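Local atomic coordinates of epidermin leader peptide processing serine protease EpiP (Staphylococcus aureus subsp. aureus, PDB entry 3QFH), a protein that is a subtilisin-like serine protease that probably removes the leader peptide from the precursor of the lantibiotic epidermin. Residues K28-A31 with T32-L36; K210-L213 with L214-S217; F345-L348 with N349-V353; S100-W103 with D104-K107. All blocks are in the same frame, centred on the assembly; numbering follows the deposited sequence.

How the contacts relate
From the N terminus the order is contact 1, contact 4, contact 2, contact 3. Each lies where a helix begins and spans adjacent residues, so none closes a long loop; they follow in series without nesting or crossing. Contact 1 belongs to the propeptide-like region and contact 2 to the subtilase region; their nearest atoms are about 10 Å apart, and strand 53-59 touches both, through Phe33 and Leu214. Across the chain's centre from contact 1, contacts 4 and 3 have centres about 21 Å apart and share Asn366 as a neighbour, met by Trp103 and Phe345. Contacts 1 and 3 are the most widely separated pair, about 56 Å between centres.

Contact 1: residues K28-A31 with T32-L36. With SO4 (sulfate ion), chain L.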
ATOM      1  N   LYS A  28     -25.844   8.046  -4.619  1.00 37.30           N
ATOM      2  CA  LYS A  28     -26.630   7.023  -3.928  1.00 39.96           C
ATOM      3  C   LYS A  28     -26.991   5.785  -4.731  1.00 40.40           C
ATOM      4  O   LYS A  28     -27.108   4.711  -4.166  1.00 41.28           O
ATOM      5  CB  LYS A  28     -27.900   7.666  -3.355  1.00 40.65           C
ATOM      6  CG  LYS A  28     -27.586   8.746  -2.321  1.00 43.01           C
ATOM      7  CD  LYS A  28     -28.826   9.312  -1.630  1.00 47.25           C
ATOM      8  CE  LYS A  28     -28.426  10.414  -0.641  1.00 48.39           C
ATOM      9  NZ  LYS A  28     -29.575  10.953   0.150  1.00 52.42           N
ATOM     10  N   ASN A  29     -27.143   5.929  -6.039  1.00 41.11           N
ATOM     11  CA  ASN A  29     -27.611   4.826  -6.870  1.00 42.82           C
ATOM     12  C   ASN A  29     -27.108   4.932  -8.309  1.00 42.40           C
ATOM     13  O   ASN A  29     -27.262   5.965  -8.960  1.00 41.30           O
ATOM     14  CB  ASN A  29     -29.145   4.859  -6.840  1.00 45.12           C
ATOM     15  CG  ASN A  29     -29.789   3.765  -7.677  1.00 47.96           C
ATOM     16  OD1 ASN A  29     -30.596   4.050  -8.563  1.00 52.58           O
ATOM     17  ND2 ASN A  29     -29.439   2.514  -7.402  1.00 52.67           N
ATOM     18  N   THR A  30     -26.511   3.855  -8.806  1.00 42.74           N
ATOM     19  CA  THR A  30     -25.994   3.815 -10.173  1.00 42.82           C
ATOM     20  C   THR A  30     -27.006   4.285 -11.216  1.00 42.90           C
ATOM     21  O   THR A  30     -26.718   5.195 -11.988  1.00 43.10           O
ATOM     22  CB  THR A  30     -25.459   2.407 -10.507  1.00 44.21           C
ATOM     23  OG1 THR A  30     -24.193   2.247  -9.852  1.00 46.63           O
ATOM     24  CG2 THR A  30     -25.271   2.202 -12.028  1.00 44.82           C
ATOM     25  N   ALA A  31     -28.194   3.700 -11.222  1.00 44.90           N
ATOM     26  CA  ALA A  31     -29.228   4.071 -12.204  1.00 45.80           C
ATOM     27  C   ALA A  31     -29.652   5.562 -12.150  1.00 44.81           C
ATOM     28  O   ALA A  31     -29.735   6.233 -13.182  1.00 45.31           O
ATOM     29  CB  ALA A  31     -30.447   3.164 -12.048  1.00 47.84           C
ATOM     30  N   THR A  32     -29.926   6.081 -10.962  1.00 43.26           N
ATOM     31  CA  THR A  32     -30.347   7.470 -10.849  1.00 42.41           C
ATOM     32  C   THR A  32     -29.172   8.417 -11.131  1.00 40.63           C
ATOM     33  O   THR A  32     -29.356   9.496 -11.694  1.00 40.54           O
ATOM     34  CB  THR A  32     -30.951   7.787  -9.465  1.00 42.58           C
ATOM     35  OG1 THR A  32     -29.926   7.766  -8.463  1.00 42.10           O
ATOM     36  CG2 THR A  32     -32.056   6.783  -9.113  1.00 43.63           C
ATOM     37  N   PHE A  33     -27.966   8.020 -10.745  1.00 39.05           N
ATOM     38  CA  PHE A  33     -26.786   8.856 -11.008  1.00 37.94           C
ATOM     39  C   PHE A  33     -26.531   8.970 -12.511  1.00 38.69           C
ATOM     40  O   PHE A  33     -26.312  10.071 -13.020  1.00 38.01           O
ATOM     41  CB  PHE A  33     -25.545   8.330 -10.289  1.00 36.61           C
ATOM     42  CG  PHE A  33     -24.296   9.127 -10.576  1.00 37.15           C
ATOM     43  CD1 PHE A  33     -24.094  10.359  -9.977  1.00 38.02           C
ATOM     44  CD2 PHE A  33     -23.322   8.640 -11.442  1.00 39.06           C
ATOM     45  CE1 PHE A  33     -22.960  11.104 -10.243  1.00 35.10           C
ATOM     46  CE2 PHE A  33     -22.178   9.382 -11.711  1.00 40.17           C
ATOM     47  CZ  PHE A  33     -22.000  10.616 -11.106  1.00 37.29           C
ATOM     48  N   ASN A  34     -26.568   7.846 -13.222  1.00 40.52           N
ATOM     49  CA  ASN A  34     -26.341   7.873 -14.674  1.00 43.61           C
ATOM     50  C   ASN A  34     -27.369   8.754 -15.343  1.00 45.27           C
ATOM     51  O   ASN A  34     -27.050   9.510 -16.247  1.00 46.06           O
ATOM     52  CB  ASN A  34     -26.403   6.472 -15.298  1.00 44.79           C
ATOM     53  CG  ASN A  34     -25.241   5.593 -14.896  1.00 46.51           C
ATOM     54  OD1 ASN A  34     -24.202   6.067 -14.423  1.00 48.04           O
ATOM     55  ND2 ASN A  34     -25.413   4.291 -15.076  1.00 49.91           N
ATOM     56  N   LYS A  35     -28.614   8.638 -14.891  1.00 46.90           N
ATOM     57  CA  LYS A  35     -29.698   9.431 -15.438  1.00 48.97           C
ATOM     58  C   LYS A  35     -29.438  10.916 -15.201  1.00 47.29           C
ATOM     59  O   LYS A  35     -29.644  11.728 -16.085  1.00 49.23           O
ATOM     60  CB  LYS A  35     -31.023   9.005 -14.812  1.00 50.62           C
ATOM     61  CG  LYS A  35     -32.214   9.750 -15.327  1.00 54.48           C
ATOM     62  CD  LYS A  35     -33.483   9.232 -14.698  1.00 58.46           C
ATOM     63  CE  LYS A  35     -34.695   9.938 -15.248  1.00 59.96           C
ATOM     64  NZ  LYS A  35     -35.928   9.459 -14.578  1.00 64.65           N
ATOM     65  N   LEU A  36     -28.968  11.262 -14.008  1.00 45.11           N
ATOM     66  CA  LEU A  36     -28.673  12.653 -13.673  1.00 44.13           C
ATOM     67  C   LEU A  36     -27.509  13.188 -14.521  1.00 44.78           C
ATOM     68  O   LEU A  36     -27.528  14.350 -14.965  1.00 44.22           O
ATOM     69  CB  LEU A  36     -28.344  12.790 -12.185  1.00 42.18           C
ATOM     70  CG  LEU A  36     -28.167  14.203 -11.650  1.00 41.03           C
ATOM     71  CD1 LEU A  36     -29.452  15.036 -11.832  1.00 41.84           C
ATOM     72  CD2 LEU A  36     -27.743  14.183 -10.168  1.00 41.23           C
TER
HETATM   73  S   SO4 L 458     -26.896   0.310  -7.237  0.75 57.46           S
HETATM   74  O1  SO4 L 458     -28.146   0.241  -7.989  0.75 58.49           O
HETATM   75  O2  SO4 L 458     -27.154  -0.068  -5.851  0.75 57.14           O
HETATM   76  O3  SO4 L 458     -25.910  -0.598  -7.818  0.75 56.06           O
HETATM   77  O4  SO4 L 458     -26.382   1.671  -7.292  0.75 54.71           O
HETATM   78  O   HOH W   1     -27.519   8.513  -7.432  1.00 27.34           O
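Helix 30-40 of the propeptide-like region opens with an N-cap, in which Asn29 reaches forward to Thr32. The amide of Asn29 crosses the Thr32 side chain at about a right angle, and OD1 accepts a hydrogen bond from Thr32 N at 3.2 Å. The donor sits 44° out of the plane of the side-chain carbonyl, over it rather than on a lone pair. Asn29 OD1 also meets Thr32 CG2 snugly at 3.1 Å. In a capping box Thr32 OG1 would accept directly from Asn29 N; here a water stands between them, accepting from Asn29 N at 3.0 Å and hydrogen-bonded to Thr32 OG1 at 2.7 Å. Thr32 OG1 is turned to this water by its first torsion of 70°, which places it between the backbone N and the carbonyl carbon, and it has a further, weak bond to Asp72. The regular helical ladder starts with Phe33 N donating to Asn29 O, while the Phe33 ring stacks on Tyr27 and packs against strand 53-59. Outside the first turn lies a sulfate ion, probably from the crystallisation liquor and also bonded by His52. Its position would suit the positive pole of the helix: Thr30 N donates to sulfate O4 at 2.7 Å in an almost straight bond of 175°, and Asn29 ND2 comes within 2.7 Å of sulfate O1. Further along this flank, Thr30 and Asn34 run side by side, with Thr30 CG2 3.7 Å from Asn34 ND2.

Contact 2: residues K210-L213 with L214-S217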
ATOM      1  N   LYS A 210       1.333  13.113  -9.474  1.00 44.34           N
ATOM      2  CA  LYS A 210       0.707  12.640  -8.247  1.00 43.92           C
ATOM      3  C   LYS A 210      -0.366  11.596  -8.536  1.00 41.25           C
ATOM      4  O   LYS A 210      -0.713  11.327  -9.684  1.00 38.34           O
ATOM      5  CB  LYS A 210       0.097  13.829  -7.479  1.00 45.28           C
ATOM      6  CG  LYS A 210       1.125  14.867  -7.037  1.00 47.33           C
ATOM      7  CD  LYS A 210       0.479  16.041  -6.308  1.00 51.54           C
ATOM      8  CE  LYS A 210       1.537  17.027  -5.831  1.00 54.65           C
ATOM      9  NZ  LYS A 210       0.971  18.205  -5.091  1.00 58.63           N
ATOM     10  N   THR A 211      -0.872  11.004  -7.471  1.00 40.91           N
ATOM     11  CA  THR A 211      -1.951  10.030  -7.562  1.00 40.01           C
ATOM     12  C   THR A 211      -3.200  10.680  -6.958  1.00 39.66           C
ATOM     13  O   THR A 211      -3.119  11.745  -6.341  1.00 38.80           O
ATOM     14  CB  THR A 211      -1.588   8.737  -6.808  1.00 39.76           C
ATOM     15  OG1 THR A 211      -2.578   7.724  -7.048  1.00 38.68           O
ATOM     16  CG2 THR A 211      -1.469   9.004  -5.300  1.00 40.92           C
ATOM     17  N   GLU A 212      -4.355  10.060  -7.176  1.00 39.21           N
ATOM     18  CA  GLU A 212      -5.618  10.516  -6.600  1.00 38.15           C
ATOM     19  C   GLU A 212      -6.062   9.380  -5.696  1.00 37.33           C
ATOM     20  O   GLU A 212      -5.906   8.209  -6.068  1.00 35.42           O
ATOM     21  CB  GLU A 212      -6.688  10.713  -7.680  1.00 39.08           C
ATOM     22  CG  GLU A 212      -6.511  11.896  -8.644  1.00 40.62           C
ATOM     23  CD  GLU A 212      -7.031  13.231  -8.101  1.00 41.95           C
ATOM     24  OE1 GLU A 212      -7.006  13.452  -6.877  1.00 43.81           O
ATOM     25  OE2 GLU A 212      -7.453  14.076  -8.916  1.00 41.31           O
ATOM     26  N   LEU A 213      -6.615   9.695  -4.521  1.00 36.02           N
ATOM     27  CA  LEU A 213      -7.090   8.639  -3.628  1.00 35.30           C
ATOM     28  C   LEU A 213      -8.212   7.838  -4.288  1.00 33.29           C
ATOM     29  O   LEU A 213      -8.387   6.662  -3.999  1.00 31.64           O
ATOM     30  CB  LEU A 213      -7.521   9.180  -2.254  1.00 36.94           C
ATOM     31  CG  LEU A 213      -6.383   9.644  -1.332  1.00 39.16           C
ATOM     32  CD1 LEU A 213      -6.946  10.191  -0.021  1.00 44.61           C
ATOM     33  CD2 LEU A 213      -5.406   8.532  -1.040  1.00 41.52           C
ATOM     34  N   LEU A 214      -8.960   8.472  -5.186  1.00 32.10           N
ATOM     35  CA  LEU A 214      -9.988   7.769  -5.917  1.00 32.04           C
ATOM     36  C   LEU A 214      -9.403   6.691  -6.834  1.00 30.26           C
ATOM     37  O   LEU A 214     -10.049   5.679  -7.054  1.00 28.54           O
ATOM     38  CB  LEU A 214     -10.851   8.722  -6.726  1.00 32.07           C
ATOM     39  CG  LEU A 214     -11.753   9.642  -5.889  1.00 38.49           C
ATOM     40  CD1 LEU A 214     -12.509  10.600  -6.818  1.00 40.56           C
ATOM     41  CD2 LEU A 214     -12.714   8.855  -5.043  1.00 35.78           C
ATOM     42  N   TRP A 215      -8.205   6.908  -7.380  1.00 29.16           N
ATOM     43  CA  TRP A 215      -7.593   5.893  -8.258  1.00 28.28           C
ATOM     44  C   TRP A 215      -7.174   4.713  -7.407  1.00 27.28           C
ATOM     45  O   TRP A 215      -7.354   3.544  -7.794  1.00 28.31           O
ATOM     46  CB  TRP A 215      -6.367   6.410  -9.037  1.00 28.35           C
ATOM     47  CG  TRP A 215      -6.526   7.707  -9.801  1.00 28.77           C
ATOM     48  CD1 TRP A 215      -7.686   8.315 -10.163  1.00 29.72           C
ATOM     49  CD2 TRP A 215      -5.471   8.465 -10.410  1.00 27.85           C
ATOM     50  NE1 TRP A 215      -7.422   9.453 -10.886  1.00 32.70           N
ATOM     51  CE2 TRP A 215      -6.070   9.562 -11.069  1.00 31.45           C
ATOM     52  CE3 TRP A 215      -4.086   8.334 -10.442  1.00 27.33           C
ATOM     53  CZ2 TRP A 215      -5.327  10.535 -11.742  1.00 31.26           C
ATOM     54  CZ3 TRP A 215      -3.338   9.301 -11.110  1.00 29.74           C
ATOM     55  CH2 TRP A 215      -3.965  10.386 -11.761  1.00 29.10           C
ATOM     56  N   VAL A 216      -6.638   5.020  -6.229  1.00 25.95           N
ATOM     57  CA  VAL A 216      -6.228   3.993  -5.280  1.00 25.44           C
ATOM     58  C   VAL A 216      -7.423   3.129  -4.877  1.00 25.50           C
ATOM     59  O   VAL A 216      -7.313   1.903  -4.834  1.00 22.01           O
ATOM     60  CB  VAL A 216      -5.603   4.588  -4.018  1.00 25.48           C
ATOM     61  CG1 VAL A 216      -5.278   3.468  -3.000  1.00 25.98           C
ATOM     62  CG2 VAL A 216      -4.315   5.403  -4.367  1.00 23.88           C
ATOM     63  N   SER A 217      -8.561   3.783  -4.606  1.00 25.41           N
ATOM     64  CA  SER A 217      -9.774   3.096  -4.220  1.00 25.25           C
ATOM     65  C   SER A 217     -10.244   2.182  -5.329  1.00 25.07           C
ATOM     66  O   SER A 217     -10.602   1.046  -5.076  1.00 25.84           O
ATOM     67  CB  SER A 217     -10.863   4.089  -3.835  1.00 27.03           C
ATOM     68  OG  SER A 217     -10.443   4.853  -2.714  1.00 29.73           O
TER
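This is a buried helix start within the subtilisin-like fold, where Trp215 in the first turn of helix 213-225 folds back beneath Glu212, the N-cap residue. The helix follows strand 200-204 and leads to strand 230-233 of the same parallel sheet, forming a beta-alpha-beta crossover. Glu212 CB stands almost squarely over the indole in a CH-pi contact, 3.4 Å from the centroid of the five-membered ring and 5° off its normal. Glu212 CG covers the same face nearer the rim, 3.4 Å from Trp215 CE2. The glutamate chain then bends at its second torsion (-84°), which carries the carboxylate off the ring with its plane 78° from that of the indole; OE2 pairs with Arg158 and accepts from Gln55, so the buried charge is probably well compensated. Tyr46 meets the indole as well, its ring inclined to it. Two backbone amides converge on Glu212 O: Val216 N lies in the carbonyl plane at 3.3 Å, whereas Trp215 N approaches from above that plane at 2.9 Å. Beside them, Thr211 OG1 bonds to Val205 O and touches Val216 CG2. Leu213 O is likewise gripped twice, but from opposite faces of its plane, by Ser217 N at 2.9 Å and by the hydroxyl Ser217 OG at 3.0 Å.

Contact 3: residues F345-L348 with N349-V353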
ATOM      1  N   PHE A 345      18.283   5.497   8.623  1.00 29.02           N
ATOM      2  CA  PHE A 345      19.265   6.465   8.146  1.00 29.38           C
ATOM      3  C   PHE A 345      20.076   6.985   9.320  1.00 29.95           C
ATOM      4  O   PHE A 345      20.732   8.023   9.205  1.00 30.06           O
ATOM      5  CB  PHE A 345      18.613   7.632   7.377  1.00 30.71           C
ATOM      6  CG  PHE A 345      18.018   7.221   6.057  1.00 28.76           C
ATOM      7  CD1 PHE A 345      18.829   6.881   5.004  1.00 31.07           C
ATOM      8  CD2 PHE A 345      16.654   7.176   5.879  1.00 32.96           C
ATOM      9  CE1 PHE A 345      18.282   6.468   3.780  1.00 32.58           C
ATOM     10  CE2 PHE A 345      16.105   6.787   4.664  1.00 34.08           C
ATOM     11  CZ  PHE A 345      16.925   6.438   3.616  1.00 33.49           C
ATOM     12  N   ALA A 346      20.064   6.244  10.435  1.00 29.53           N
ATOM     13  CA  ALA A 346      20.812   6.652  11.637  1.00 31.30           C
ATOM     14  C   ALA A 346      22.292   6.843  11.333  1.00 30.73           C
ATOM     15  O   ALA A 346      22.887   7.812  11.740  1.00 33.80           O
ATOM     16  CB  ALA A 346      20.623   5.647  12.760  1.00 31.01           C
ATOM     17  N   TYR A 347      22.882   5.905  10.606  1.00 31.44           N
ATOM     18  CA  TYR A 347      24.281   6.008  10.257  1.00 31.91           C
ATOM     19  C   TYR A 347      24.589   7.220   9.400  1.00 31.51           C
ATOM     20  O   TYR A 347      25.592   7.889   9.619  1.00 33.32           O
ATOM     21  CB  TYR A 347      24.758   4.781   9.507  1.00 31.89           C
ATOM     22  CG  TYR A 347      25.000   3.571  10.345  1.00 32.96           C
ATOM     23  CD1 TYR A 347      25.721   3.653  11.555  1.00 36.08           C
ATOM     24  CD2 TYR A 347      24.625   2.327   9.889  1.00 29.27           C
ATOM     25  CE1 TYR A 347      25.982   2.517  12.299  1.00 34.64           C
ATOM     26  CE2 TYR A 347      24.890   1.200  10.608  1.00 28.85           C
ATOM     27  CZ  TYR A 347      25.559   1.288  11.802  1.00 32.19           C
ATOM     28  OH  TYR A 347      25.790   0.138  12.480  1.00 32.28           O
ATOM     29  N   LEU A 348      23.736   7.475   8.418  1.00 31.36           N
ATOM     30  CA  LEU A 348      23.889   8.612   7.521  1.00 32.77           C
ATOM     31  C   LEU A 348      23.875   9.892   8.316  1.00 34.70           C
ATOM     32  O   LEU A 348      24.748  10.748   8.154  1.00 34.09           O
ATOM     33  CB  LEU A 348      22.781   8.623   6.462  1.00 32.24           C
ATOM     34  CG  LEU A 348      22.690   9.853   5.547  1.00 34.59           C
ATOM     35  CD1 LEU A 348      23.985  10.043   4.792  1.00 29.21           C
ATOM     36  CD2 LEU A 348      21.507   9.713   4.588  1.00 32.76           C
ATOM     37  N   ASN A 349      22.902  10.007   9.210  1.00 36.40           N
ATOM     38  CA  ASN A 349      22.803  11.193  10.064  1.00 38.06           C
ATOM     39  C   ASN A 349      23.985  11.301  11.033  1.00 39.99           C
ATOM     40  O   ASN A 349      24.395  12.402  11.375  1.00 39.79           O
ATOM     41  CB  ASN A 349      21.476  11.189  10.831  1.00 38.57           C
ATOM     42  CG  ASN A 349      20.255  11.263   9.893  1.00 39.61           C
ATOM     43  OD1 ASN A 349      20.247  12.030   8.936  1.00 45.10           O
ATOM     44  ND2 ASN A 349      19.230  10.475  10.182  1.00 40.93           N
ATOM     45  N   GLN A 350      24.543  10.172  11.465  1.00 40.41           N
ATOM     46  CA  GLN A 350      25.676  10.197  12.409  1.00 40.73           C
ATOM     47  C   GLN A 350      27.029  10.454  11.735  1.00 40.96           C
ATOM     48  O   GLN A 350      27.872  11.157  12.287  1.00 41.24           O
ATOM     49  CB  GLN A 350      25.766   8.871  13.190  1.00 41.49           C
ATOM     50  CG  GLN A 350      27.018   8.759  14.079  1.00 45.51           C
ATOM     51  CD  GLN A 350      27.175   7.412  14.782  1.00 49.31           C
ATOM     52  OE1 GLN A 350      26.449   6.444  14.513  1.00 48.63           O
ATOM     53  NE2 GLN A 350      28.152   7.344  15.681  1.00 48.51           N
ATOM     54  N   PHE A 351      27.241   9.876  10.554  1.00 39.91           N
ATOM     55  CA  PHE A 351      28.537   9.991   9.872  1.00 40.00           C
ATOM     56  C   PHE A 351      28.617  10.825   8.602  1.00 39.79           C
ATOM     57  O   PHE A 351      29.700  10.953   8.052  1.00 42.48           O
ATOM     58  CB  PHE A 351      29.066   8.597   9.528  1.00 38.67           C
ATOM     59  CG  PHE A 351      29.292   7.727  10.718  1.00 39.74           C
ATOM     60  CD1 PHE A 351      30.191   8.114  11.704  1.00 38.61           C
ATOM     61  CD2 PHE A 351      28.651   6.506  10.834  1.00 33.71           C
ATOM     62  CE1 PHE A 351      30.420   7.320  12.795  1.00 40.63           C
ATOM     63  CE2 PHE A 351      28.871   5.711  11.921  1.00 38.00           C
ATOM     64  CZ  PHE A 351      29.760   6.118  12.913  1.00 40.28           C
ATOM     65  N   GLY A 352      27.517  11.383   8.117  1.00 38.63           N
ATOM     66  CA  GLY A 352      27.575  12.166   6.881  1.00 37.93           C
ATOM     67  C   GLY A 352      27.664  11.289   5.640  1.00 37.06           C
ATOM     68  O   GLY A 352      27.997  10.111   5.722  1.00 35.85           O
ATOM     69  N   VAL A 353      27.394  11.891   4.490  1.00 37.40           N
ATOM     70  CA  VAL A 353      27.319  11.185   3.211  1.00 37.88           C
ATOM     71  C   VAL A 353      28.567  10.377   2.837  1.00 36.83           C
ATOM     72  O   VAL A 353      28.473   9.200   2.524  1.00 35.01           O
ATOM     73  CB  VAL A 353      27.011  12.186   2.070  1.00 38.96           C
ATOM     74  CG1 VAL A 353      27.055  11.497   0.712  1.00 41.51           C
ATOM     75  CG2 VAL A 353      25.658  12.841   2.296  1.00 39.95           C
TER
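Asn349 is the first residue to close a turn of helix 346-358, its N donating to Phe345 O at 2.9 Å while its side-chain ND2 lies 4.0 Å from Phe345 CB. Gln350 N bonds in turn to Ala346 O, and the extended glutamine chain runs alongside Tyr347 in the same direction. Its amide is only 21° from the plane of the tyrosine ring, and Gln350 OE1 comes to the ring edge, 4.1 Å from Tyr347 CD1. Next, Phe351 N donates to Tyr347 O at 2.7 Å. The Phe351 ring points the same way as Tyr347, with CE2 touching Tyr347 CD1 at 3.8 Å, and one of its faces carries Gln350 CD near the rim; Tyr361 meets both aromatic rings. Gly352 N reaches Leu348 O at 2.8 Å, although its phi of 77° departs from helical values. Val353 then packs CG2 against Leu348 CD1 at 4.1 Å. Polar contact here is thus mainly between backbone groups and side-chain contact mainly apolar, while the Glu365 carboxylate accepts from Tyr347 N and Leu348 N, a pairing that would suit the positive end of the helix.

Contact 4: residues S100-W103 with D104-K107; sequences SRQW and DMNK
Trp103 and Asp104 set their side chains at about a right angle, the indole lying across the root of the aspartate. Asp104 CB sits over one face of the ring in a CH-pi contact, 3.9 Å from the six-membered centroid, and the carboxylate plane is turned 66° from the indole. The fold-back arises because Trp103 CG lies between the backbone N and the carbonyl carbon (chi1 58°), swinging the ring over the following residue. Both polar ends find partners beyond this turn, Trp103 NE1 donating to Asn366 O and Asp104 OD2 in a salt bridge with Lys388. Gln102 takes a different course, side by side with Met105 and pointing the same way, their CB atoms 3.7 Å apart; Gln102 OE1 accepts from Ile192 N and NE2 donates to a water at 2.8 Å. Gln102 is the N-cap of the short helix 103-108 and also the centre of an inverse gamma turn, closed by a weak bond from Trp103 N to Arg101 O. Through Asp104 and Met105 this helix packs against Gln184 of helix 177-186. Asn106 grips Gln102 O twice, with N nearly in line with the carbonyl at 2.9 Å and ND2 from above its plane at 2.9 Å, and Met105 N adds a weak third bond. The acceptor lies close to the Asn106 amide plane, and ND2 has a second, weak bond to Phe99 O. One residue on, Lys107 N donates to Trp103 O at 3.0 Å.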
ATOM      1  N   SER A 100      22.801 -13.203   0.306  1.00 30.52           N
ATOM      2  CA  SER A 100      23.593 -12.975   1.540  1.00 30.92           C
ATOM      3  C   SER A 100      23.787 -11.488   1.903  1.00 31.24           C
ATOM      4  O   SER A 100      24.213 -11.168   3.031  1.00 32.69           O
ATOM      5  CB  SER A 100      24.951 -13.677   1.471  1.00 30.58           C
ATOM      6  OG  SER A 100      25.780 -13.122   0.469  1.00 33.27           O
ATOM      7  N   ARG A 101      23.516 -10.585   0.966  1.00 28.88           N
ATOM      8  CA  ARG A 101      23.591  -9.155   1.267  1.00 30.29           C
ATOM      9  C   ARG A 101      22.242  -8.623   1.765  1.00 28.81           C
ATOM     10  O   ARG A 101      22.166  -7.513   2.283  1.00 27.30           O
ATOM     11  CB  ARG A 101      24.016  -8.372   0.021  1.00 31.57           C
ATOM     12  CG  ARG A 101      25.385  -8.745  -0.506  1.00 34.25           C
ATOM     13  CD  ARG A 101      25.660  -7.968  -1.767  1.00 35.41           C
ATOM     14  NE  ARG A 101      26.858  -8.429  -2.436  1.00 41.24           N
ATOM     15  CZ  ARG A 101      27.382  -7.856  -3.517  1.00 48.26           C
ATOM     16  NH1 ARG A 101      26.819  -6.775  -4.052  1.00 50.67           N
ATOM     17  NH2 ARG A 101      28.482  -8.358  -4.061  1.00 50.09           N
ATOM     18  N   GLN A 102      21.170  -9.401   1.571  1.00 27.72           N
ATOM     19  CA  GLN A 102      19.834  -8.976   1.996  1.00 26.04           C
ATOM     20  C   GLN A 102      19.667  -9.244   3.481  1.00 26.21           C
ATOM     21  O   GLN A 102      19.007 -10.185   3.876  1.00 26.01           O
ATOM     22  CB  GLN A 102      18.757  -9.744   1.226  1.00 26.60           C
ATOM     23  CG  GLN A 102      18.820  -9.589  -0.279  1.00 24.27           C
ATOM     24  CD  GLN A 102      17.707 -10.329  -0.941  1.00 25.09           C
ATOM     25  OE1 GLN A 102      17.948 -11.331  -1.604  1.00 22.62           O
ATOM     26  NE2 GLN A 102      16.456  -9.859  -0.741  1.00 19.35           N
ATOM     27  N   TRP A 103      20.282  -8.419   4.319  1.00 27.20           N
ATOM     28  CA  TRP A 103      20.193  -8.637   5.757  1.00 26.05           C
ATOM     29  C   TRP A 103      18.755  -8.701   6.251  1.00 25.72           C
ATOM     30  O   TRP A 103      18.452  -9.455   7.162  1.00 26.98           O
ATOM     31  CB  TRP A 103      20.946  -7.563   6.538  1.00 25.07           C
ATOM     32  CG  TRP A 103      20.483  -6.161   6.287  1.00 24.80           C
ATOM     33  CD1 TRP A 103      21.044  -5.258   5.428  1.00 25.46           C
ATOM     34  CD2 TRP A 103      19.398  -5.483   6.928  1.00 26.29           C
ATOM     35  NE1 TRP A 103      20.351  -4.076   5.472  1.00 25.35           N
ATOM     36  CE2 TRP A 103      19.335  -4.189   6.384  1.00 25.22           C
ATOM     37  CE3 TRP A 103      18.459  -5.849   7.906  1.00 30.70           C
ATOM     38  CZ2 TRP A 103      18.378  -3.254   6.789  1.00 27.83           C
ATOM     39  CZ3 TRP A 103      17.511  -4.923   8.303  1.00 29.38           C
ATOM     40  CH2 TRP A 103      17.471  -3.644   7.743  1.00 28.56           C
ATOM     41  N   ASP A 104      17.895  -7.880   5.667  1.00 24.60           N
ATOM     42  CA  ASP A 104      16.508  -7.792   6.053  1.00 25.61           C
ATOM     43  C   ASP A 104      15.729  -9.089   5.761  1.00 26.32           C
ATOM     44  O   ASP A 104      14.891  -9.501   6.552  1.00 26.84           O
ATOM     45  CB  ASP A 104      15.858  -6.600   5.326  1.00 26.76           C
ATOM     46  CG  ASP A 104      15.978  -6.703   3.799  1.00 30.05           C
ATOM     47  OD1 ASP A 104      17.114  -6.944   3.286  1.00 32.52           O
ATOM     48  OD2 ASP A 104      14.943  -6.524   3.119  1.00 31.00           O
ATOM     49  N   MET A 105      16.050  -9.732   4.636  1.00 26.40           N
ATOM     50  CA  MET A 105      15.398 -10.951   4.197  1.00 26.71           C
ATOM     51  C   MET A 105      15.961 -12.114   5.020  1.00 27.50           C
ATOM     52  O   MET A 105      15.234 -13.036   5.416  1.00 26.71           O
ATOM     53  CB  MET A 105      15.624 -11.127   2.677  1.00 27.13           C
ATOM     54  CG  MET A 105      14.562 -11.934   1.955  1.00 29.61           C
ATOM     55  SD  MET A 105      12.886 -11.211   2.150  1.00 31.33           S
ATOM     56  CE  MET A 105      12.901  -9.746   1.133  1.00 21.62           C
ATOM     57  N   ASN A 106      17.254 -12.063   5.325  1.00 27.23           N
ATOM     58  CA  ASN A 106      17.838 -13.084   6.179  1.00 29.05           C
ATOM     59  C   ASN A 106      17.256 -13.071   7.589  1.00 30.17           C
ATOM     60  O   ASN A 106      17.007 -14.128   8.173  1.00 30.34           O
ATOM     61  CB  ASN A 106      19.368 -12.972   6.241  1.00 28.87           C
ATOM     62  CG  ASN A 106      20.026 -13.608   5.042  1.00 31.44           C
ATOM     63  OD1 ASN A 106      20.538 -14.711   5.147  1.00 34.79           O
ATOM     64  ND2 ASN A 106      19.922 -12.971   3.876  1.00 28.63           N
ATOM     65  N   LYS A 107      17.026 -11.871   8.110  1.00 31.16           N
ATOM     66  CA  LYS A 107      16.515 -11.682   9.452  1.00 31.35           C
ATOM     67  C   LYS A 107      15.156 -12.374   9.656  1.00 30.66           C
ATOM     68  O   LYS A 107      14.923 -13.007  10.671  1.00 29.55           O
ATOM     69  CB  LYS A 107      16.362 -10.177   9.726  1.00 31.69           C
ATOM     70  CG  LYS A 107      16.114  -9.812  11.155  1.00 35.89           C
ATOM     71  CD  LYS A 107      17.343 -10.122  12.001  1.00 41.30           C
ATOM     72  CE  LYS A 107      17.116  -9.834  13.480  1.00 45.13           C
ATOM     73  NZ  LYS A 107      16.209 -10.829  14.128  1.00 45.99           N
TER
HETATM   74  O   HOH W   2      16.005  -7.384   0.391  1.00 26.57           O